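Local coordinates for sterol regulatory element-binding protein cleavage-activating protein (Schizosaccharomyces pombe, PDB 4YHC) that escorts the membrane-bound transcription factor precursor sre1 for its processing when sterol and oxygen are low, here represented by its WD40 domain, at residues L220-K225 against R240-D245; T259-K264 against F289-A294; I175-S180 against K224-G229; V198-K203 against K211-N216. The protein carries 9 engineered substitutions. All coordinates share one frame; numbering follows the deposited sequence.

Overall arrangement
All four contacts lie in one part of the WD40 beta-propeller, and all are partly buried. Contact 4 pairs two strands of one four-stranded sheet, with exposed Lys-211 and Ile-212 at its rim. Contact 3 sets the first strand of that sheet beside the first strand of the next, and lies nearest the centre of the chain, at about 13 Å. Contact 1 fixes the linker between these sheets on a turn of the second, and shares Lys-224 and Lys-225 with contact 3. Contact 2 ties the exit from the second sheet to strand 281-292. Charge dominates contact 1 and aromatic packing contact 2. Contact 3 combines one salt bridge with aliphatic packing, and contact 4 relies on backbone bonds and aliphatic groups.

Contact 1. Residues L220-K225 against R240-D245; sequences LTETKK and RDSGVD
Glu-222 OE1 is gripped by three donors. Arg-240 NH1 reaches Glu-222 OE1 at 2.9 Å in a salt bridge, with a nearly straight N-H...O angle of 168°. The backbone N atoms of Asp-241 and Ser-242 bind the same oxygen. All three donors lie well out of the carboxylate plane, so the glutamate is not held in a flat, side-on pair. Its chain runs extended beyond CG (chi2 -170°), which carries the carboxylate to the turn. The other oxygen, OE2, meets Ser-242 OG at a very short distance that is best treated with caution.

Arg-240 also faces a second acid. Its NE and NH2 grip Asp-245 side-on, NE to OD2 and NH2 to OD1, each at 2.9 Å. Both acids lie at the edge of the guanidinium, close to its plane. Glu-222, Arg-240 and Asp-245 therefore form one salt-bridge network, which probably helps keep the acids ionised. The backbone bond from Arg-240 N to Gly-243 O closes the turn between strands 235-239 and 243-248 of a propeller blade. The linker 220-225, which enters this blade, lies against that turn. Gly-243 has backbone angles that call for glycine.

At the other end of the contact, Lys-225 NZ forms a salt bridge with Asp-241 OD1, on its syn lone pair; the modelled 2.5 Å is short and doubtful. The lysine chain bends at chi2 and chi4, and crosses the aspartate at about a right angle. The same NZ also bonds to Ile-263 O. Thr-223 O receives a CA-H...O contact from Arg-240 CA at 3.3 Å.

Contact 2. Residues T259-K264 against F289-A294; sequences TLPPIK and FCFTHA
Phe-291 is the centre of the tight part, where Leu-260, Ile-263, Phe-289 and Phe-291 are buried. Ile-263 CG1 lies over one face of its ring in a CH-pi contact, 4.0 Å from the ring centroid. Pro-261 CG meets Phe-291 CZ at 3.9 Å, and Leu-260 CD2 approaches CE1 of the same ring obliquely. Phe-291 CG sits between the backbone N and the carbonyl carbon (chi1 64°), and the ring lies with one face against Ile-263. With a serine here, Ile-263, Pro-261 and Leu-260 would probably lose their aromatic surface, opening a gap. Leu-260 CD1 continues the packing onto Phe-289 CD2 at 3.9 Å.

The prolines, His-293, Ala-294 and Lys-264 are partly exposed. Side-chain contacts here are few: Pro-261 CB touches His-293 NE2 at 3.4 Å, and Pro-262 CB meets Ala-294 CB. Two backbone bonds mainly hold this side: Lys-264 N to Thr-292 O at 2.8 Å, and Ala-294 N to Pro-262 O at 3.0 Å. They flank a single bridge of Ile-263 with His-293.

The loop links strand 253-259 to strand 269-278. Strand 299-304 supplies Tyr-302, which meets Phe-291, while Val-244 of strand 243-248 packs on Leu-260 and Ile-263.

Contact 3. Residues I175-S180 against K224-G229; sequences IIKSIS and KKDIYG
Strands 177-180 and 226-229 run nearly parallel, with 8° between their directions and 7.2 Å between their axes at closest approach. No backbone hydrogen bond links them, and the side chains fill the space.

Lys-177 NZ forms a salt bridge with Asp-226 OD1 at 3.0 Å, using the syn lone pair. That oxygen also accepts from Ile-227 N, which meets it on the anti side, out of the carboxylate plane. Lys-177 CG starts anti to the backbone N (chi1 168°), and the chain then bends at chi2 and chi4 to bring NZ to the acid. On the way, Lys-177 CG rests on Ile-227 CG1 at 3.8 Å, the two side chains sliding past each other in opposite directions. A leucine in its place would probably leave Asp-226 OD1 without its charged mate between the strands.

Further along, Ile-179 CG1 meets Ile-227 CD1 at 4.1 Å. Ile-179 CD1 packs on the bare backbone of Gly-229, 3.5 Å from Gly-229 N.

Each segment carries a classic beta bulge, at Ile-176 and Lys-177 opposite Leu-192, and at Lys-225 and Asp-226 opposite Ala-239. Each strand is the first of its sheet: 175-182 is paired with 187-193, and 226-230 with 235-239, in successive blades.

Contact 4. Residues V198-K203 against K211-N216; sequences VTVYSK and KILSQN
Leu-213 packs against two valines of the neighbouring strand. Its CD2 touches Val-198 CG2 at 3.6 Å. Its CD1 presses on Val-200 CG2 at 3.4 Å, tighter than usual for two carbons. The leucine chi1 (-95°) is away from a staggered value, which suggests some strain where CD1 presses on Val-200. CD1 meets Val-200 alone, while CD2 sits between Val-198 CG2 and Val-200 CG2. Val-198 is also off a staggered position (chi1 19°), and its CG1 stays near Leu-213 CB. Val-200 is relaxed. Its CG1 stands opposite the backbone N, which leaves CG2, beside that nitrogen, to meet the leucine. Both valines cross the leucine at a slant.

The side chains of Thr-199 and Ile-212 lie on one sheet face, and those of Val-200 and Lys-211 on the other. Ile-212 folds back through chi1 and chi2 (-76°), bringing CD1 to Thr-199 OG1 at 3.3 Å. The Thr-199 methyl instead lies near Lys-211 O. Lys-211 starts on the valine face, but its chain bends away from the strand. Its side chain lies about 4 Å from a bound citrate, probably from the crystallisation liquor.

The backbones are joined by Val-200 N to Lys-211 O at 2.8 Å, Lys-211 N to Val-200 O at 2.9 Å, and Leu-213 N to Val-198 O at 2.9 Å. Thr-199 and Ile-212 form the non-hydrogen-bonded pair between them. Leu-213 also packs on Leu-236 of strand 235-239 in the next sheet. This is the outer beta hairpin of a four-stranded antiparallel propeller blade, at the end of the predicted fourth WD repeat.

Contact 1. Residues L220-K225 against R240-D245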
loop_
_atom_site.group_PDB
_atom_site.type_symbol
_atom_site.label_atom_id
_atom_site.label_comp_id
_atom_site.label_asym_id
_atom_site.label_seq_id
_atom_site.Cartn_x
_atom_site.Cartn_y
_atom_site.Cartn_z
ATOM N N LEU A 220 24.345 13.000 -6.388
ATOM C CA LEU A 220 23.762 13.152 -7.739
ATOM C C LEU A 220 24.053 12.014 -8.736
ATOM O O LEU A 220 23.275 11.817 -9.668
ATOM C CB LEU A 220 24.191 14.496 -8.360
ATOM C CG LEU A 220 23.524 15.750 -7.785
ATOM C CD1 LEU A 220 24.287 17.049 -8.097
ATOM C CD2 LEU A 220 22.054 15.796 -8.254
ATOM N N THR A 221 25.130 11.256 -8.528
ATOM C CA THR A 221 25.438 10.146 -9.441
ATOM C C THR A 221 24.737 8.822 -9.098
ATOM O O THR A 221 24.804 7.858 -9.880
ATOM C CB THR A 221 26.976 9.841 -9.520
ATOM O OG1 THR A 221 27.414 9.224 -8.304
ATOM C CG2 THR A 221 27.753 11.078 -9.734
ATOM N N GLU A 222 24.097 8.760 -7.933
ATOM C CA GLU A 222 23.439 7.528 -7.540
ATOM C C GLU A 222 22.245 7.300 -8.449
ATOM O O GLU A 222 21.614 8.218 -8.919
ATOM C CB GLU A 222 23.043 7.564 -6.066
ATOM C CG GLU A 222 24.207 7.717 -5.116
ATOM C CD GLU A 222 23.822 7.509 -3.687
ATOM O OE1 GLU A 222 22.595 7.387 -3.374
ATOM O OE2 GLU A 222 24.736 7.460 -2.844
ATOM N N THR A 223 22.064 6.055 -8.812
ATOM C CA THR A 223 20.822 5.597 -9.411
ATOM C C THR A 223 19.601 5.749 -8.414
ATOM O O THR A 223 19.666 5.303 -7.266
ATOM C CB THR A 223 20.947 4.134 -9.724
ATOM O OG1 THR A 223 22.141 3.931 -10.469
ATOM C CG2 THR A 223 19.711 3.607 -10.532
ATOM N N LYS A 224 18.545 6.339 -8.909
ATOM C CA LYS A 224 17.225 6.456 -8.204
ATOM C C LYS A 224 16.488 5.128 -8.344
ATOM O O LYS A 224 16.393 4.555 -9.423
ATOM C CB LYS A 224 16.425 7.607 -8.796
ATOM C CG LYS A 224 16.810 8.939 -8.185
ATOM C CD LYS A 224 18.299 9.337 -8.257
ATOM C CE LYS A 224 18.647 10.241 -9.450
ATOM N NZ LYS A 224 17.659 11.391 -9.556
ATOM N N LYS A 225 15.980 4.614 -7.245
ATOM C CA LYS A 225 15.460 3.243 -7.221
ATOM C C LYS A 225 13.939 3.184 -6.982
ATOM O O LYS A 225 13.283 2.197 -7.371
ATOM C CB LYS A 225 16.184 2.462 -6.130
ATOM C CG LYS A 225 17.692 2.278 -6.336
ATOM C CD LYS A 225 17.924 1.465 -7.600
ATOM C CE LYS A 225 19.352 0.918 -7.780
ATOM N NZ LYS A 225 19.752 0.009 -6.700
ATOM N N ARG A 240 17.482 5.855 -3.262
ATOM C CA ARG A 240 18.623 5.845 -4.216
ATOM C C ARG A 240 19.535 4.755 -3.631
ATOM O O ARG A 240 19.001 3.746 -3.066
ATOM C CB ARG A 240 19.267 7.249 -4.364
ATOM C CG ARG A 240 19.508 8.010 -3.073
ATOM C CD ARG A 240 20.040 9.453 -3.305
ATOM N NE ARG A 240 20.088 10.153 -2.033
ATOM C CZ ARG A 240 20.877 9.865 -0.999
ATOM N NH1 ARG A 240 21.856 8.959 -1.086
ATOM N NH2 ARG A 240 20.684 10.496 0.159
ATOM N N ASP A 241 20.848 4.845 -3.812
ATOM C CA ASP A 241 21.719 3.685 -3.487
ATOM C C ASP A 241 22.419 3.758 -2.158
ATOM O O ASP A 241 22.867 2.750 -1.680
ATOM C CB ASP A 241 22.693 3.425 -4.654
ATOM C CG ASP A 241 22.113 2.388 -5.684
ATOM O OD1 ASP A 241 21.263 1.519 -5.325
ATOM O OD2 ASP A 241 22.477 2.465 -6.842
ATOM N N SER A 242 22.580 4.939 -1.564
ATOM C CA SER A 242 23.103 5.045 -0.186
ATOM C C SER A 242 22.122 5.707 0.765
ATOM O O SER A 242 22.466 6.109 1.898
ATOM C CB SER A 242 24.459 5.789 -0.117
ATOM O OG SER A 242 24.332 7.118 -0.600
ATOM N N GLY A 243 20.860 5.761 0.363
ATOM C CA GLY A 243 19.820 6.254 1.278
ATOM C C GLY A 243 18.502 6.678 0.661
ATOM O O GLY A 243 18.203 6.346 -0.490
ATOM N N VAL A 244 17.700 7.370 1.481
ATOM C CA VAL A 244 16.416 7.830 1.057
ATOM C C VAL A 244 16.268 9.280 1.464
ATOM O O VAL A 244 16.440 9.597 2.636
ATOM C CB VAL A 244 15.259 7.065 1.699
ATOM C CG1 VAL A 244 13.939 7.567 1.097
ATOM C CG2 VAL A 244 15.367 5.585 1.421
ATOM N N ASP A 245 15.908 10.128 0.495
ATOM C CA ASP A 245 15.613 11.547 0.765
ATOM C C ASP A 245 14.112 11.764 0.988
ATOM O O ASP A 245 13.266 11.273 0.166
ATOM C CB ASP A 245 16.086 12.368 -0.402
ATOM C CG ASP A 245 17.594 12.219 -0.608
ATOM O OD1 ASP A 245 18.348 12.115 0.378
ATOM O OD2 ASP A 245 18.013 12.178 -1.739
#

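Contact 2. Residues T259-K264 against F289-A294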
loop_
_atom_site.group_PDB
_atom_site.type_symbol
_atom_site.label_atom_id
_atom_site.label_comp_id
_atom_site.label_asym_id
_atom_site.label_seq_id
_atom_site.Cartn_x
_atom_site.Cartn_y
_atom_site.Cartn_z
ATOM N N THR A 259 20.248 7.125 5.922
ATOM C CA THR A 259 21.342 6.332 5.345
ATOM C C THR A 259 20.926 4.882 5.262
ATOM O O THR A 259 20.522 4.319 6.268
ATOM C CB THR A 259 22.623 6.435 6.225
ATOM O OG1 THR A 259 22.960 7.810 6.361
ATOM C CG2 THR A 259 23.803 5.750 5.534
ATOM N N LEU A 260 20.944 4.334 4.042
ATOM C CA LEU A 260 20.525 2.959 3.766
ATOM C C LEU A 260 21.511 2.277 2.842
ATOM O O LEU A 260 22.243 2.923 2.106
ATOM C CB LEU A 260 19.115 2.898 3.095
ATOM C CG LEU A 260 18.010 3.329 4.075
ATOM C CD1 LEU A 260 16.705 3.420 3.288
ATOM C CD2 LEU A 260 17.832 2.401 5.284
ATOM N N PRO A 261 21.463 0.973 2.805
ATOM C CA PRO A 261 22.204 0.259 1.762
ATOM C C PRO A 261 21.454 0.315 0.465
ATOM O O PRO A 261 20.329 0.894 0.409
ATOM C CB PRO A 261 22.293 -1.159 2.312
ATOM C CG PRO A 261 21.141 -1.307 3.192
ATOM C CD PRO A 261 20.831 0.048 3.786
ATOM N N PRO A 262 22.072 -0.224 -0.593
ATOM C CA PRO A 262 21.528 -0.157 -1.886
ATOM C C PRO A 262 20.195 -0.875 -1.926
ATOM O O PRO A 262 20.070 -1.944 -1.370
ATOM C CB PRO A 262 22.547 -0.919 -2.734
ATOM C CG PRO A 262 23.836 -0.808 -1.978
ATOM C CD PRO A 262 23.450 -0.835 -0.579
ATOM N N ILE A 263 19.243 -0.288 -2.622
ATOM C CA ILE A 263 17.827 -0.731 -2.592
ATOM C C ILE A 263 17.493 -1.237 -3.965
ATOM O O ILE A 263 17.839 -0.645 -4.976
ATOM C CB ILE A 263 16.930 0.452 -2.167
ATOM C CG1 ILE A 263 17.095 0.669 -0.677
ATOM C CG2 ILE A 263 15.430 0.257 -2.526
ATOM C CD1 ILE A 263 16.575 2.008 -0.226
ATOM N N LYS A 264 16.846 -2.370 -4.030
ATOM C CA LYS A 264 16.375 -2.897 -5.286
ATOM C C LYS A 264 15.247 -2.119 -5.874
ATOM O O LYS A 264 14.337 -1.727 -5.176
ATOM C CB LYS A 264 15.965 -4.337 -5.073
ATOM C CG LYS A 264 15.718 -5.057 -6.349
ATOM C CD LYS A 264 15.711 -6.558 -6.075
ATOM C CE LYS A 264 15.185 -7.333 -7.271
ATOM N NZ LYS A 264 15.851 -6.765 -8.497
ATOM N N PHE A 289 10.764 1.483 7.291
ATOM C CA PHE A 289 11.023 1.271 5.847
ATOM C C PHE A 289 11.081 -0.226 5.617
ATOM O O PHE A 289 11.613 -0.959 6.479
ATOM C CB PHE A 289 12.374 1.823 5.366
ATOM C CG PHE A 289 12.573 3.269 5.542
ATOM C CD1 PHE A 289 11.527 4.180 5.353
ATOM C CD2 PHE A 289 13.801 3.775 5.839
ATOM C CE1 PHE A 289 11.713 5.550 5.501
ATOM C CE2 PHE A 289 13.990 5.145 5.972
ATOM C CZ PHE A 289 12.914 6.036 5.849
ATOM N N CYS A 290 10.615 -0.654 4.457
ATOM C CA CYS A 290 10.738 -2.010 3.975
ATOM C C CYS A 290 11.331 -1.933 2.607
ATOM O O CYS A 290 10.908 -1.150 1.785
ATOM C CB CYS A 290 9.360 -2.707 3.871
ATOM S SG CYS A 290 9.456 -4.404 3.246
ATOM N N PHE A 291 12.297 -2.789 2.343
ATOM C CA PHE A 291 12.936 -2.876 0.995
ATOM C C PHE A 291 13.667 -4.217 0.796
ATOM O O PHE A 291 13.834 -4.986 1.747
ATOM C CB PHE A 291 13.849 -1.664 0.744
ATOM C CG PHE A 291 15.007 -1.601 1.669
ATOM C CD1 PHE A 291 14.936 -0.938 2.871
ATOM C CD2 PHE A 291 16.188 -2.257 1.330
ATOM C CE1 PHE A 291 16.041 -0.875 3.704
ATOM C CE2 PHE A 291 17.277 -2.221 2.151
ATOM C CZ PHE A 291 17.213 -1.542 3.347
ATOM N N THR A 292 13.988 -4.502 -0.458
ATOM C CA THR A 292 14.876 -5.596 -0.829
ATOM C C THR A 292 16.235 -5.057 -1.112
ATOM O O THR A 292 16.429 -4.093 -1.841
ATOM C CB THR A 292 14.332 -6.343 -2.036
ATOM O OG1 THR A 292 13.035 -6.825 -1.672
ATOM C CG2 THR A 292 15.230 -7.572 -2.435
ATOM N N HIS A 293 17.170 -5.623 -0.401
ATOM C CA HIS A 293 18.549 -5.204 -0.431
ATOM C C HIS A 293 19.078 -5.588 -1.823
ATOM O O HIS A 293 18.939 -6.766 -2.264
ATOM C CB HIS A 293 19.246 -5.976 0.683
ATOM C CG HIS A 293 20.567 -5.418 1.079
ATOM N ND1 HIS A 293 21.657 -5.352 0.211
ATOM C CD2 HIS A 293 20.968 -4.867 2.233
ATOM C CE1 HIS A 293 22.682 -4.820 0.862
ATOM N NE2 HIS A 293 22.285 -4.529 2.090
ATOM N N ALA A 294 19.589 -4.619 -2.550
ATOM C CA ALA A 294 20.110 -4.843 -3.877
ATOM C C ALA A 294 21.349 -5.744 -3.959
ATOM O O ALA A 294 21.624 -6.294 -5.006
ATOM C CB ALA A 294 20.425 -3.506 -4.553
#

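Contact 3. Residues I175-S180 against K224-G229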
loop_
_atom_site.group_PDB
_atom_site.type_symbol
_atom_site.label_atom_id
_atom_site.label_comp_id
_atom_site.label_asym_id
_atom_site.label_seq_id
_atom_site.Cartn_x
_atom_site.Cartn_y
_atom_site.Cartn_z
ATOM N N ILE A 175 8.396 5.555 -17.646
ATOM C CA ILE A 175 8.089 5.653 -16.238
ATOM C C ILE A 175 8.369 4.346 -15.555
ATOM O O ILE A 175 7.764 3.366 -15.849
ATOM C CB ILE A 175 6.632 6.115 -16.063
ATOM C CG1 ILE A 175 6.580 7.566 -16.481
ATOM C CG2 ILE A 175 6.129 5.969 -14.614
ATOM C CD1 ILE A 175 5.208 8.191 -16.494
ATOM N N ILE A 176 9.283 4.347 -14.612
ATOM C CA ILE A 176 9.558 3.166 -13.765
ATOM C C ILE A 176 8.447 2.969 -12.691
ATOM O O ILE A 176 8.086 1.858 -12.360
ATOM C CB ILE A 176 10.916 3.360 -13.033
ATOM C CG1 ILE A 176 12.072 3.544 -14.029
ATOM C CG2 ILE A 176 11.252 2.178 -12.145
ATOM C CD1 ILE A 176 13.374 3.924 -13.342
ATOM N N LYS A 177 7.907 4.058 -12.152
ATOM C CA LYS A 177 7.049 3.980 -10.970
ATOM C C LYS A 177 6.276 5.283 -10.852
ATOM O O LYS A 177 6.867 6.355 -10.970
ATOM C CB LYS A 177 7.950 3.793 -9.748
ATOM C CG LYS A 177 7.309 3.955 -8.394
ATOM C CD LYS A 177 6.355 2.826 -8.113
ATOM C CE LYS A 177 5.869 2.862 -6.680
ATOM N NZ LYS A 177 6.600 1.874 -5.889
ATOM N N SER A 178 4.974 5.196 -10.650
ATOM C CA SER A 178 4.177 6.388 -10.421
ATOM C C SER A 178 3.388 6.177 -9.163
ATOM O O SER A 178 3.008 5.078 -8.871
ATOM C CB SER A 178 3.283 6.681 -11.608
ATOM O OG SER A 178 2.415 5.569 -11.829
ATOM N N ILE A 179 3.151 7.262 -8.437
ATOM C CA ILE A 179 2.314 7.260 -7.270
ATOM C C ILE A 179 1.450 8.498 -7.197
ATOM O O ILE A 179 1.737 9.574 -7.817
ATOM C CB ILE A 179 3.117 7.231 -5.979
ATOM C CG1 ILE A 179 4.045 8.450 -5.903
ATOM C CG2 ILE A 179 3.841 5.906 -5.887
ATOM C CD1 ILE A 179 4.792 8.601 -4.586
ATOM N N SER A 180 0.363 8.340 -6.475
ATOM C CA SER A 180 -0.557 9.467 -6.218
ATOM C C SER A 180 -0.317 10.017 -4.834
ATOM O O SER A 180 -0.095 9.264 -3.906
ATOM C CB SER A 180 -1.989 9.003 -6.414
ATOM O OG SER A 180 -2.517 8.525 -5.250
ATOM N N LYS A 224 18.545 6.339 -8.909
ATOM C CA LYS A 224 17.225 6.456 -8.204
ATOM C C LYS A 224 16.488 5.128 -8.344
ATOM O O LYS A 224 16.393 4.555 -9.423
ATOM C CB LYS A 224 16.425 7.607 -8.796
ATOM C CG LYS A 224 16.810 8.939 -8.185
ATOM C CD LYS A 224 18.299 9.337 -8.257
ATOM C CE LYS A 224 18.647 10.241 -9.450
ATOM N NZ LYS A 224 17.659 11.391 -9.556
ATOM N N LYS A 225 15.980 4.614 -7.245
ATOM C CA LYS A 225 15.460 3.243 -7.221
ATOM C C LYS A 225 13.939 3.184 -6.982
ATOM O O LYS A 225 13.283 2.197 -7.371
ATOM C CB LYS A 225 16.184 2.462 -6.130
ATOM C CG LYS A 225 17.692 2.278 -6.336
ATOM C CD LYS A 225 17.924 1.465 -7.600
ATOM C CE LYS A 225 19.352 0.918 -7.780
ATOM N NZ LYS A 225 19.752 0.009 -6.700
ATOM N N ASP A 226 13.381 4.198 -6.312
ATOM C CA ASP A 226 11.955 4.124 -5.975
ATOM C C ASP A 226 11.492 5.468 -5.407
ATOM O O ASP A 226 12.269 6.325 -4.985
ATOM C CB ASP A 226 11.678 3.017 -4.927
ATOM C CG ASP A 226 10.333 2.295 -5.167
ATOM O OD1 ASP A 226 9.470 2.845 -5.934
ATOM O OD2 ASP A 226 10.121 1.200 -4.553
ATOM N N ILE A 227 10.193 5.612 -5.419
ATOM C CA ILE A 227 9.515 6.730 -4.751
ATOM C C ILE A 227 8.331 6.201 -3.986
ATOM O O ILE A 227 7.688 5.219 -4.404
ATOM C CB ILE A 227 9.060 7.825 -5.741
ATOM C CG1 ILE A 227 8.132 7.316 -6.847
ATOM C CG2 ILE A 227 10.236 8.491 -6.364
ATOM C CD1 ILE A 227 7.647 8.442 -7.757
ATOM N N TYR A 228 8.008 6.841 -2.847
ATOM C CA TYR A 228 6.877 6.357 -2.045
ATOM C C TYR A 228 6.335 7.590 -1.336
ATOM O O TYR A 228 7.111 8.449 -0.915
ATOM C CB TYR A 228 7.304 5.274 -1.027
ATOM C CG TYR A 228 6.131 4.609 -0.335
ATOM C CD1 TYR A 228 5.599 5.171 0.831
ATOM C CD2 TYR A 228 5.525 3.469 -0.842
ATOM C CE1 TYR A 228 4.499 4.618 1.467
ATOM C CE2 TYR A 228 4.420 2.877 -0.148
ATOM C CZ TYR A 228 3.936 3.504 0.969
ATOM O OH TYR A 228 2.893 3.048 1.699
ATOM N N GLY A 229 5.033 7.704 -1.232
ATOM C CA GLY A 229 4.415 8.947 -0.659
ATOM C C GLY A 229 3.669 8.707 0.648
ATOM O O GLY A 229 3.152 7.619 0.871
#

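Contact 4. Residues V198-K203 against K211-N216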
loop_
_atom_site.group_PDB
_atom_site.type_symbol
_atom_site.label_atom_id
_atom_site.label_comp_id
_atom_site.label_asym_id
_atom_site.label_seq_id
_atom_site.Cartn_x
_atom_site.Cartn_y
_atom_site.Cartn_z
ATOM N N VAL A 198 12.479 12.679 -10.870
ATOM C CA VAL A 198 11.104 12.540 -10.430
ATOM C C VAL A 198 10.345 13.815 -10.808
ATOM O O VAL A 198 10.730 14.923 -10.447
ATOM C CB VAL A 198 10.931 12.030 -8.956
ATOM C CG1 VAL A 198 12.150 12.204 -8.133
ATOM C CG2 VAL A 198 9.740 12.661 -8.288
ATOM N N THR A 199 9.298 13.625 -11.605
ATOM C CA THR A 199 8.432 14.706 -12.008
ATOM C C THR A 199 7.133 14.620 -11.196
ATOM O O THR A 199 6.468 13.571 -11.138
ATOM C CB THR A 199 8.071 14.629 -13.512
ATOM O OG1 THR A 199 9.243 14.792 -14.284
ATOM C CG2 THR A 199 7.095 15.740 -13.902
ATOM N N VAL A 200 6.756 15.724 -10.615
ATOM C CA VAL A 200 5.537 15.804 -9.885
ATOM C C VAL A 200 4.591 16.767 -10.625
ATOM O O VAL A 200 4.857 17.952 -10.695
ATOM C CB VAL A 200 5.735 16.312 -8.484
ATOM C CG1 VAL A 200 4.397 16.301 -7.759
ATOM C CG2 VAL A 200 6.767 15.514 -7.703
ATOM N N TYR A 201 3.467 16.256 -11.095
ATOM C CA TYR A 201 2.344 17.126 -11.547
ATOM C C TYR A 201 1.369 17.426 -10.414
ATOM O O TYR A 201 0.766 16.502 -9.836
ATOM C CB TYR A 201 1.548 16.462 -12.651
ATOM C CG TYR A 201 2.131 16.669 -14.010
ATOM C CD1 TYR A 201 1.781 17.782 -14.763
ATOM C CD2 TYR A 201 2.997 15.744 -14.546
ATOM C CE1 TYR A 201 2.315 17.980 -15.991
ATOM C CE2 TYR A 201 3.544 15.934 -15.769
ATOM C CZ TYR A 201 3.203 17.047 -16.482
ATOM O OH TYR A 201 3.719 17.201 -17.708
ATOM N N SER A 202 1.223 18.698 -10.085
ATOM C CA SER A 202 0.332 19.142 -9.008
ATOM C C SER A 202 -0.779 20.055 -9.494
ATOM O O SER A 202 -0.556 20.942 -10.334
ATOM C CB SER A 202 1.096 19.868 -7.952
ATOM O OG SER A 202 2.119 19.031 -7.482
ATOM N N LYS A 203 -1.954 19.852 -8.908
ATOM C CA LYS A 203 -3.145 20.576 -9.263
ATOM C C LYS A 203 -3.335 21.750 -8.322
ATOM O O LYS A 203 -3.534 21.571 -7.118
ATOM C CB LYS A 203 -4.356 19.652 -9.178
ATOM C CG LYS A 203 -5.448 19.959 -10.199
ATOM C CD LYS A 203 -6.840 19.667 -9.696
ATOM C CE LYS A 203 -7.801 19.357 -10.839
ATOM N NZ LYS A 203 -7.666 20.205 -12.057
ATOM N N LYS A 211 6.710 19.864 -11.791
ATOM C CA LYS A 211 7.987 20.266 -11.299
ATOM C C LYS A 211 8.880 19.063 -11.283
ATOM O O LYS A 211 8.402 17.943 -11.133
ATOM C CB LYS A 211 7.871 20.823 -9.913
ATOM C CG LYS A 211 7.735 22.328 -9.917
ATOM C CD LYS A 211 8.456 22.940 -8.725
ATOM C CE LYS A 211 7.572 22.942 -7.495
ATOM N NZ LYS A 211 6.515 23.992 -7.592
ATOM N N ILE A 212 10.177 19.295 -11.387
ATOM C CA ILE A 212 11.138 18.218 -11.266
ATOM C C ILE A 212 11.750 18.388 -9.912
ATOM O O ILE A 212 12.276 19.469 -9.618
ATOM C CB ILE A 212 12.322 18.298 -12.242
ATOM C CG1 ILE A 212 11.865 18.578 -13.682
ATOM C CG2 ILE A 212 13.197 17.046 -12.097
ATOM C CD1 ILE A 212 11.267 17.424 -14.423
ATOM N N LEU A 213 11.737 17.319 -9.121
ATOM C CA LEU A 213 12.310 17.337 -7.784
ATOM C C LEU A 213 13.815 17.179 -7.785
ATOM O O LEU A 213 14.341 16.547 -8.653
ATOM C CB LEU A 213 11.759 16.152 -7.004
ATOM C CG LEU A 213 10.564 16.446 -6.141
ATOM C CD1 LEU A 213 9.536 17.313 -6.843
ATOM C CD2 LEU A 213 10.016 15.108 -5.668
ATOM N N SER A 214 14.486 17.705 -6.765
ATOM C CA SER A 214 15.939 17.493 -6.594
ATOM C C SER A 214 16.239 16.512 -5.462
ATOM O O SER A 214 15.837 16.753 -4.319
ATOM C CB SER A 214 16.642 18.815 -6.259
ATOM O OG SER A 214 16.153 19.893 -7.044
ATOM N N GLN A 215 16.947 15.419 -5.747
ATOM C CA GLN A 215 17.602 14.659 -4.658
ATOM C C GLN A 215 18.713 15.447 -3.933
ATOM O O GLN A 215 19.149 16.492 -4.390
ATOM C CB GLN A 215 18.204 13.378 -5.180
ATOM C CG GLN A 215 19.280 13.620 -6.218
ATOM C CD GLN A 215 20.217 12.464 -6.293
ATOM O OE1 GLN A 215 20.190 11.673 -7.227
ATOM N NE2 GLN A 215 21.033 12.328 -5.274
ATOM N N ASN A 216 19.196 14.873 -2.837
ATOM C CA ASN A 216 20.303 15.401 -2.075
ATOM C C ASN A 216 21.504 15.607 -3.041
ATOM O O ASN A 216 21.949 14.692 -3.732
ATOM C CB ASN A 216 20.578 14.462 -0.863
ATOM C CG ASN A 216 21.629 14.999 0.081
ATOM O OD1 ASN A 216 22.652 15.541 -0.348
ATOM N ND2 ASN A 216 21.431 14.785 1.378
#